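Local coordinates for glycosyl hydrolase (Bacteroides ovatus, PDB 3QC2), which is a glycosyl hydrolase-family protein with a beta-propeller-type fold that probably acts on carbohydrates, at residues E64-Y69 with Y88-D93. Sequence-based numbering, arbitrary orientation.
Sequences EIVVLY and YATSTD
I65 pairs with S91 and V67 with A89 where 64-69 and 88-91 run antiparallel as neighbouring strands, their short axes 4.6 Å apart at closest and at 160° to each other. Each is a hydrogen-bonded pair: I65 N gives to S91 O and S91 N returns to I65 O, while V67 N reaches A89 O at 2.8 Å with a nearly straight N-H...O angle of 170° and A89 N gives to V67 O. Between them, in the non-hydrogen-bonded pair V66-T90, the strands draw in to 4.4 Å between CA atoms, and T90 CA and V66 CA add CA-H...O contacts to I65 O and A89 O.

On the face carrying V66, L68, Y88 and T90, V66 CG1 approaches Y88 CE2 obliquely at 3.7 Å. L68 CD1 comes within 4.1 Å of Y88 CD2, and K157 makes a cation-pi contact with the same ring. On the other face, A89 CB lies at the edge of the Y69 ring, whose OH is bound by E49 and R99. E64 holds CG beside its backbone N (chi1 -68°), and the extended chain beyond carries the carboxylate to T90. In one of two T90 conformers OG1 donates to E64 OE1 from above the carboxylate plane; the second leaves this bond uncertain. Strand 84-91 ends in an ST turn, D93 N giving to S91 OG, which also bonds to H96.

These are the two inner strands of a four-stranded antiparallel sheet, a propeller-blade-like unit flanked by strands 52-61 and 98-99. Four backbone bonds and apolar packing carry the contact.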
loop_
_atom_site.group_PDB
_atom_site.type_symbol
_atom_site.label_atom_id
_atom_site.label_comp_id
_atom_site.label_asym_id
_atom_site.label_seq_id
_atom_site.Cartn_x
_atom_site.Cartn_y
_atom_site.Cartn_z
ATOM N N GLU A 64 2.842 -18.142 8.119
ATOM C CA GLU A 64 3.078 -17.946 6.676
ATOM C C GLU A 64 2.779 -16.534 6.270
ATOM O O GLU A 64 1.978 -15.857 6.909
ATOM C CB GLU A 64 2.179 -18.875 5.863
ATOM C CG GLU A 64 2.516 -20.341 5.988
ATOM C CD GLU A 64 1.614 -21.231 5.125
ATOM O OE1 GLU A 64 0.553 -20.741 4.650
ATOM O OE2 GLU A 64 1.956 -22.424 4.935
ATOM N N ILE A 65 3.419 -16.087 5.196
ATOM C CA ILE A 65 3.165 -14.764 4.652
ATOM C C ILE A 65 2.025 -14.856 3.646
ATOM O O ILE A 65 2.111 -15.619 2.691
ATOM C CB ILE A 65 4.394 -14.196 3.933
ATOM C CG1 ILE A 65 5.517 -13.922 4.932
ATOM C CG2 ILE A 65 4.013 -12.897 3.155
ATOM C CD1 ILE A 65 6.783 -13.395 4.304
ATOM N N VAL A 66 0.955 -14.090 3.873
ATOM C CA VAL A 66 -0.188 -14.047 2.953
ATOM C C VAL A 66 -0.193 -12.708 2.225
ATOM O O VAL A 66 -0.004 -11.652 2.837
ATOM C CB VAL A 66 -1.532 -14.230 3.683
ATOM C CG1 VAL A 66 -2.701 -13.907 2.764
ATOM C CG2 VAL A 66 -1.660 -15.651 4.233
ATOM N N VAL A 67 -0.391 -12.760 0.920
ATOM C CA VAL A 67 -0.467 -11.582 0.110
ATOM C C VAL A 67 -1.813 -11.518 -0.598
ATOM O O VAL A 67 -2.291 -12.520 -1.111
ATOM C CB VAL A 67 0.674 -11.547 -0.967
ATOM C CG1 VAL A 67 0.313 -10.622 -2.125
ATOM C CG2 VAL A 67 2.020 -11.150 -0.329
ATOM N N LEU A 68 -2.437 -10.343 -0.561
ATOM C CA LEU A 68 -3.634 -10.075 -1.344
ATOM C C LEU A 68 -3.200 -9.092 -2.410
ATOM O O LEU A 68 -2.764 -7.980 -2.095
ATOM C CB LEU A 68 -4.787 -9.512 -0.524
ATOM C CG LEU A 68 -5.686 -10.567 0.139
ATOM C CD1 LEU A 68 -4.958 -11.287 1.208
ATOM C CD2 LEU A 68 -6.927 -9.894 0.691
ATOM N N TYR A 69 -3.309 -9.505 -3.671
ATOM C CA TYR A 69 -2.861 -8.684 -4.784
ATOM C C TYR A 69 -4.004 -8.139 -5.622
ATOM O O TYR A 69 -5.001 -8.827 -5.853
ATOM C CB TYR A 69 -1.885 -9.478 -5.676
ATOM C CG TYR A 69 -2.425 -10.812 -6.221
ATOM C CD1 TYR A 69 -2.291 -11.991 -5.491
ATOM C CD2 TYR A 69 -3.039 -10.883 -7.466
ATOM C CE1 TYR A 69 -2.774 -13.227 -5.992
ATOM C CE2 TYR A 69 -3.527 -12.099 -7.975
ATOM C CZ TYR A 69 -3.382 -13.267 -7.229
ATOM O OH TYR A 69 -3.848 -14.456 -7.719
ATOM N N TYR A 88 -5.570 -13.938 -3.752
ATOM C CA TYR A 88 -5.018 -14.436 -2.479
ATOM C C TYR A 88 -3.854 -15.389 -2.771
ATOM O O TYR A 88 -3.965 -16.244 -3.620
ATOM C CB TYR A 88 -6.129 -15.169 -1.707
ATOM C CG TYR A 88 -5.721 -15.846 -0.376
ATOM C CD1 TYR A 88 -5.057 -17.074 -0.364
ATOM C CD2 TYR A 88 -6.051 -15.267 0.857
ATOM C CE1 TYR A 88 -4.703 -17.697 0.840
ATOM C CE2 TYR A 88 -5.704 -15.873 2.056
ATOM C CZ TYR A 88 -5.031 -17.089 2.047
ATOM O OH TYR A 88 -4.694 -17.697 3.239
ATOM N N ALA A 89 -2.741 -15.207 -2.055
ATOM C CA ALA A 89 -1.544 -16.043 -2.219
ATOM C C ALA A 89 -0.865 -16.218 -0.873
ATOM O O ALA A 89 -0.852 -15.294 -0.055
ATOM C CB ALA A 89 -0.609 -15.427 -3.187
ATOM N N THR A 90 -0.299 -17.397 -0.652
ATOM C CA THR A 90 0.385 -17.709 0.600
ATOM C C THR A 90 1.812 -18.169 0.315
ATOM O O THR A 90 2.091 -18.727 -0.753
ATOM C CB THR A 90 -0.391 -18.798 1.404
ATOM O OG1 THR A 90 0.186 -18.950 2.703
ATOM C CG2 THR A 90 -0.385 -20.127 0.678
ATOM N N SER A 91 2.716 -17.930 1.268
ATOM C CA SER A 91 4.125 -18.324 1.118
ATOM C C SER A 91 4.758 -18.771 2.438
ATOM O O SER A 91 4.455 -18.215 3.502
ATOM C CB SER A 91 4.931 -17.161 0.560
ATOM O OG SER A 91 6.315 -17.476 0.512
ATOM N N THR A 92 5.650 -19.759 2.357
ATOM C CA THR A 92 6.369 -20.262 3.537
ATOM C C THR A 92 7.748 -19.618 3.680
ATOM O O THR A 92 8.378 -19.735 4.735
ATOM C CB THR A 92 6.580 -21.810 3.479
ATOM O OG1 THR A 92 7.362 -22.148 2.324
ATOM C CG2 THR A 92 5.226 -22.561 3.436
ATOM N N ASP A 93 8.219 -18.949 2.622
ATOM C CA ASP A 93 9.567 -18.339 2.626
ATOM C C ASP A 93 9.605 -16.846 2.236
ATOM O O ASP A 93 10.680 -16.240 2.221
ATOM C CB ASP A 93 10.486 -19.144 1.694
ATOM C CG ASP A 93 9.992 -19.159 0.224
ATOM O OD1 ASP A 93 8.994 -18.467 -0.095
ATOM O OD2 ASP A 93 10.618 -19.857 -0.597
#